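Local coordinates for hypothetical glycoside hydrolase (Parabacteroides distasonis, PDB 3TAW), which is of unknown function but has the five-bladed beta-propeller fold of a family related to glycoside hydrolases, at residues E119-A124 against F323-V328; T50-A55 against C340-V345. All blocks are in the same frame, centred on the assembly; numbering follows the deposited sequence.

In the fold
From the N terminus, the chain first lays down residues 50-55 on the strand that starts the first blade of the propeller. Residues 119-124 follow on the first strand of the next blade. After the blades in between, residues 323-328 begin the last sheet. They return to residues 119-124 in contact 1, near the centre of the chain. Residues 340-345 then come back to residues 50-55, so contact 2 closes the larger loop and contact 1 is nested inside it. Contact 1 ties the last sheet to the second blade, and contact 2 ties it to the first. Asn52 and Asp120 join the two contacts by a probable hydrogen bond.

Contact 1: E119-A124 against F323-V328; sequences EDPRIA and FVEGLV. With EDO (1,2-ethanediol), chain I; EDO (1,2-ethanediol), chain P.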
loop_
_atom_site.group_PDB
_atom_site.type_symbol
_atom_site.label_atom_id
_atom_site.label_comp_id
_atom_site.label_asym_id
_atom_site.label_seq_id
_atom_site.Cartn_x
_atom_site.Cartn_y
_atom_site.Cartn_z
ATOM N N GLU A 119 -3.105 8.174 5.523
ATOM C CA GLU A 119 -2.394 6.923 5.808
ATOM C C GLU A 119 -2.152 6.049 4.577
ATOM O O GLU A 119 -2.857 6.165 3.575
ATOM C CB GLU A 119 -3.197 6.051 6.782
ATOM C CG GLU A 119 -3.732 6.761 8.032
ATOM C CD GLU A 119 -4.548 5.840 8.909
ATOM O OE1 GLU A 119 -5.034 4.774 8.401
ATOM O OE2 GLU A 119 -4.732 6.185 10.105
ATOM N N ASP A 120 -1.176 5.146 4.703
ATOM C CA ASP A 120 -1.098 3.941 3.884
ATOM C C ASP A 120 -1.229 4.199 2.387
ATOM O O ASP A 120 -2.151 3.700 1.720
ATOM C CB ASP A 120 -2.134 2.940 4.365
ATOM C CG ASP A 120 -1.850 2.422 5.775
ATOM O OD1 ASP A 120 -0.828 2.818 6.383
ATOM O OD2 ASP A 120 -2.635 1.554 6.233
ATOM N N PRO A 121 -0.289 4.984 1.857
ATOM C CA PRO A 121 -0.276 5.360 0.434
ATOM C C PRO A 121 0.142 4.199 -0.482
ATOM O O PRO A 121 0.949 3.348 -0.092
ATOM C CB PRO A 121 0.787 6.421 0.392
ATOM C CG PRO A 121 1.754 6.040 1.462
ATOM C CD PRO A 121 0.886 5.535 2.578
ATOM N N ARG A 122 -0.430 4.165 -1.676
ATOM C CA ARG A 122 0.142 3.445 -2.807
ATOM C C ARG A 122 0.186 4.405 -3.969
ATOM O O ARG A 122 -0.748 5.201 -4.178
ATOM C CB ARG A 122 -0.697 2.226 -3.248
ATOM C CG ARG A 122 -0.547 0.991 -2.417
ATOM C CD ARG A 122 -1.459 1.021 -1.253
ATOM N NE ARG A 122 -1.540 -0.245 -0.500
ATOM C CZ ARG A 122 -1.871 -0.295 0.783
ATOM N NH1 ARG A 122 -2.162 0.817 1.424
ATOM N NH2 ARG A 122 -1.906 -1.447 1.436
ATOM N N ILE A 123 1.252 4.305 -4.752
ATOM C CA ILE A 123 1.450 5.154 -5.919
ATOM C C ILE A 123 1.665 4.312 -7.156
ATOM O O ILE A 123 2.413 3.342 -7.122
ATOM C CB ILE A 123 2.660 6.080 -5.755
ATOM C CG1 ILE A 123 2.425 7.024 -4.566
ATOM C CG2 ILE A 123 2.946 6.880 -7.058
ATOM C CD1 ILE A 123 3.660 7.782 -4.142
ATOM N N ALA A 124 1.041 4.722 -8.253
ATOM C CA ALA A 124 1.388 4.219 -9.581
ATOM C C ALA A 124 1.331 5.390 -10.558
ATOM O O ALA A 124 0.752 6.444 -10.255
ATOM C CB ALA A 124 0.452 3.086 -10.051
ATOM N N PHE A 323 4.740 -5.381 6.087
ATOM C CA PHE A 323 3.549 -4.890 5.415
ATOM C C PHE A 323 3.936 -4.308 4.056
ATOM O O PHE A 323 4.410 -3.169 3.949
ATOM C CB PHE A 323 2.833 -3.848 6.287
ATOM C CG PHE A 323 1.419 -3.582 5.857
ATOM C CD1 PHE A 323 0.382 -4.432 6.236
ATOM C CD2 PHE A 323 1.141 -2.509 5.020
ATOM C CE1 PHE A 323 -0.920 -4.186 5.818
ATOM C CE2 PHE A 323 -0.159 -2.256 4.595
ATOM C CZ PHE A 323 -1.180 -3.081 4.989
ATOM N N VAL A 324 3.779 -5.131 3.025
ATOM C CA VAL A 324 4.262 -4.805 1.694
ATOM C C VAL A 324 3.380 -3.768 1.052
ATOM O O VAL A 324 2.172 -3.885 1.073
ATOM C CB VAL A 324 4.447 -6.062 0.815
ATOM C CG1 VAL A 324 5.558 -6.947 1.425
ATOM C CG2 VAL A 324 3.129 -6.811 0.633
ATOM N N GLU A 325 3.994 -2.724 0.484
ATOM C CA GLU A 325 3.190 -1.580 0.028
ATOM C C GLU A 325 3.773 -0.734 -1.096
ATOM O O GLU A 325 3.026 -0.006 -1.759
ATOM C CB GLU A 325 2.875 -0.703 1.253
ATOM C CG GLU A 325 1.867 0.427 1.008
ATOM C CD GLU A 325 1.348 1.057 2.311
ATOM O OE1 GLU A 325 1.401 0.393 3.364
ATOM O OE2 GLU A 325 0.897 2.242 2.292
ATOM N N GLY A 326 5.100 -0.781 -1.277
ATOM C CA GLY A 326 5.801 -0.076 -2.352
ATOM C C GLY A 326 6.654 -1.067 -3.147
ATOM O O GLY A 326 7.289 -1.944 -2.581
ATOM N N LEU A 327 6.664 -0.938 -4.468
ATOM C CA LEU A 327 7.380 -1.878 -5.330
ATOM C C LEU A 327 7.800 -1.175 -6.609
ATOM O O LEU A 327 6.946 -0.599 -7.295
ATOM C CB LEU A 327 6.500 -3.088 -5.639
ATOM C CG LEU A 327 7.111 -4.154 -6.548
ATOM C CD1 LEU A 327 8.429 -4.738 -5.948
ATOM C CD2 LEU A 327 6.072 -5.275 -6.825
ATOM N N VAL A 328 9.100 -1.170 -6.888
ATOM C CA VAL A 328 9.629 -0.556 -8.099
ATOM C C VAL A 328 10.641 -1.472 -8.785
ATOM O O VAL A 328 11.315 -2.276 -8.134
ATOM C CB VAL A 328 10.298 0.825 -7.836
ATOM C CG1 VAL A 328 9.265 1.849 -7.335
ATOM C CG2 VAL A 328 11.485 0.700 -6.843
HETATM C C1 EDO I . 5.174 2.271 -8.737
HETATM O O1 EDO I . 5.261 3.183 -9.851
HETATM C C2 EDO I . 4.448 0.971 -9.122
HETATM O O2 EDO I . 4.437 -0.017 -8.060
HETATM C C1 EDO P . -8.563 3.167 11.195
HETATM O O1 EDO P . -9.100 2.258 10.226
HETATM C C2 EDO P . -7.607 4.107 10.484
HETATM O O2 EDO P . -6.929 3.376 9.465
HETATM O O HOH W 1 3.111 2.139 -3.650
#
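Glu325 sends its CG anti to the backbone N (chi1 -171°) and stays extended beyond it, which carries the carboxylate across to Arg122. Arg122 instead bends at chi2 (86°), turning its guanidinium back alongside its own strand. The two flat groups stack, with planes only 15° apart. Glu325 CD sits 3.6 Å above the guanidinium plane, nearer the edge of the group than its middle, and is 3.8 Å from Arg122 CZ. The ion pair between them is doubtful in detail, since Glu325 OE2 is not well placed. No N-H points at that oxygen, so any attraction is between charges alone.

The Phe323 ring stands nearly upright to the guanidinium, with its CE2 3.7 Å from Arg122 NH2. Arg122 NH1 makes a weak bond of 2.9 Å to Asp120 O, at the guanidinium edge. NE and NH2 are bound to the carbonyls of Gly248 and Cys247, so several bonds fix the rotation of the group. Asp120 OD1 lies 4.5 Å from Glu325 OE1. It is held by a salt bridge to Arg67 and a hydrogen bond from Asn52.

Farther along, one water bridges the strands, accepting from Ile123 N (3.1 Å) and donating to Glu325 O (2.9 Å). A classic beta bulge sets Glu325 and Gly326 opposite the single residue Tyr337. These two strands each begin a blade and meet, buried, near the middle of the chain, as the innermost strands of a five-bladed propeller do.

Contact 2: T50-A55 against C340-V345; sequences TFNPAA and CADSFV
Phe51 and Phe344 bring the two backbones together, with their CA atoms 4.6 Å apart. The touching parts run 72° from each other. One straight hydrogen bond joins them, from Thr50 N to Ser343 O (3.1 Å, 170°). Beside Thr50 and Phe51, Ser343 and Phe344 share Cys340 as partner in a classic beta bulge. The chain turns a corner at Asn52.

The Phe51 ring lies against the turn at Asp342. Its CG sits between the backbone N and the carbonyl carbon (chi1 58°), which lays one ring face on the Asp342 peptide. Asp342 O stands 3.3 Å above the Phe51 ring plane, over its centre, and also accepts from Gln316. Asp342 CB adds an off-centre CH-pi contact. A water donates to Asn52 OD1 (2.9 Å) and Asp342 OD1 (2.7 Å), and accepts from Asp342 N. Asn52 ND2 turns to Asp120. Beyond the corner, Pro53 CG packs on Val345 CG1 at 3.8 Å.

Val345 also pairs through its backbone with Val26 and Ile27. Such pairing of a segment near the N terminus with a strand near the C terminus, beside a junction of first and last blades, is consistent with ring closure in a beta-propeller.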
loop_
_atom_site.group_PDB
_atom_site.type_symbol
_atom_site.label_atom_id
_atom_site.label_comp_id
_atom_site.label_asym_id
_atom_site.label_seq_id
_atom_site.Cartn_x
_atom_site.Cartn_y
_atom_site.Cartn_z
ATOM N N THR A 50 7.645 5.540 11.424
ATOM C CA THR A 50 7.753 5.801 9.987
ATOM C C THR A 50 7.641 4.447 9.301
ATOM O O THR A 50 8.543 3.614 9.426
ATOM C CB THR A 50 9.100 6.464 9.617
ATOM O OG1 THR A 50 10.190 5.711 10.174
ATOM C CG2 THR A 50 9.136 7.912 10.121
ATOM N N PHE A 51 6.535 4.221 8.582
ATOM C CA PHE A 51 6.226 2.862 8.134
ATOM C C PHE A 51 5.389 2.883 6.852
ATOM O O PHE A 51 5.512 3.843 6.095
ATOM C CB PHE A 51 5.599 2.053 9.315
ATOM C CG PHE A 51 4.325 2.647 9.920
ATOM C CD1 PHE A 51 4.354 3.828 10.693
ATOM C CD2 PHE A 51 3.123 1.962 9.831
ATOM C CE1 PHE A 51 3.207 4.335 11.258
ATOM C CE2 PHE A 51 1.955 2.459 10.427
ATOM C CZ PHE A 51 1.990 3.640 11.144
ATOM N N ASN A 52 4.678 1.781 6.572
ATOM C CA ASN A 52 3.707 1.614 5.457
ATOM C C ASN A 52 3.912 2.573 4.296
ATOM O O ASN A 52 3.192 3.566 4.163
ATOM C CB ASN A 52 2.282 1.667 5.995
ATOM C CG ASN A 52 1.976 0.501 6.905
ATOM O OD1 ASN A 52 2.870 -0.310 7.163
ATOM N ND2 ASN A 52 0.731 0.405 7.405
ATOM N N PRO A 53 4.892 2.270 3.453
ATOM C CA PRO A 53 5.349 3.240 2.454
ATOM C C PRO A 53 4.840 2.975 1.038
ATOM O O PRO A 53 4.689 1.818 0.633
ATOM C CB PRO A 53 6.855 3.022 2.480
ATOM C CG PRO A 53 6.981 1.519 2.658
ATOM C CD PRO A 53 5.874 1.176 3.637
ATOM N N ALA A 54 4.636 4.045 0.288
ATOM C CA ALA A 54 4.493 3.948 -1.156
ATOM C C ALA A 54 5.860 4.131 -1.787
ATOM O O ALA A 54 6.759 4.688 -1.154
ATOM C CB ALA A 54 3.572 5.005 -1.667
ATOM N N ALA A 55 6.034 3.629 -3.010
ATOM C CA ALA A 55 7.255 3.852 -3.756
ATOM C C ALA A 55 6.969 4.024 -5.226
ATOM O O ALA A 55 6.020 3.440 -5.771
ATOM C CB ALA A 55 8.255 2.702 -3.572
ATOM N N CYS A 340 7.475 -2.184 8.967
ATOM C CA CYS A 340 7.979 -3.140 9.980
ATOM C C CYS A 340 7.288 -2.886 11.297
ATOM O O CYS A 340 7.586 -1.895 11.981
ATOM C CB CYS A 340 9.477 -2.986 10.173
ATOM S SG CYS A 340 10.458 -3.240 8.666
ATOM N N ALA A 341 6.322 -3.748 11.626
ATOM C CA ALA A 341 5.586 -3.674 12.899
ATOM C C ALA A 341 5.013 -2.273 13.196
ATOM O O ALA A 341 4.993 -1.834 14.351
ATOM C CB ALA A 341 6.474 -4.195 14.073
ATOM N N ASP A 342 4.535 -1.598 12.141
ATOM C CA ASP A 342 3.969 -0.238 12.209
ATOM C C ASP A 342 4.956 0.791 12.771
ATOM O O ASP A 342 4.541 1.807 13.358
ATOM C CB ASP A 342 2.647 -0.197 12.999
ATOM C CG ASP A 342 1.460 -0.759 12.222
ATOM O OD1 ASP A 342 1.636 -1.204 11.067
ATOM O OD2 ASP A 342 0.347 -0.674 12.772
ATOM N N SER A 343 6.251 0.551 12.569
ATOM C CA SER A 343 7.276 1.392 13.189
ATOM C C SER A 343 8.420 1.859 12.309
ATOM O O SER A 343 8.958 2.948 12.558
ATOM C CB SER A 343 7.863 0.706 14.419
ATOM O OG SER A 343 6.911 0.685 15.474
ATOM N N PHE A 344 8.830 1.031 11.344
ATOM C CA PHE A 344 9.953 1.344 10.455
ATOM C C PHE A 344 9.618 1.001 8.999
ATOM O O PHE A 344 8.627 0.319 8.729
ATOM C CB PHE A 344 11.225 0.602 10.851
ATOM C CG PHE A 344 11.648 0.836 12.289
ATOM C CD1 PHE A 344 12.389 1.940 12.634
ATOM C CD2 PHE A 344 11.291 -0.060 13.288
ATOM C CE1 PHE A 344 12.780 2.159 13.960
ATOM C CE2 PHE A 344 11.668 0.171 14.617
ATOM C CZ PHE A 344 12.412 1.276 14.936
ATOM N N VAL A 345 10.450 1.503 8.086
ATOM C CA VAL A 345 10.440 1.058 6.699
ATOM C C VAL A 345 11.682 0.205 6.418
ATOM O O VAL A 345 12.803 0.583 6.781
ATOM C CB VAL A 345 10.391 2.229 5.724
ATOM C CG1 VAL A 345 10.470 1.709 4.261
ATOM C CG2 VAL A 345 9.115 3.060 5.965
HETATM O O HOH W 2 3.460 -2.087 9.344
#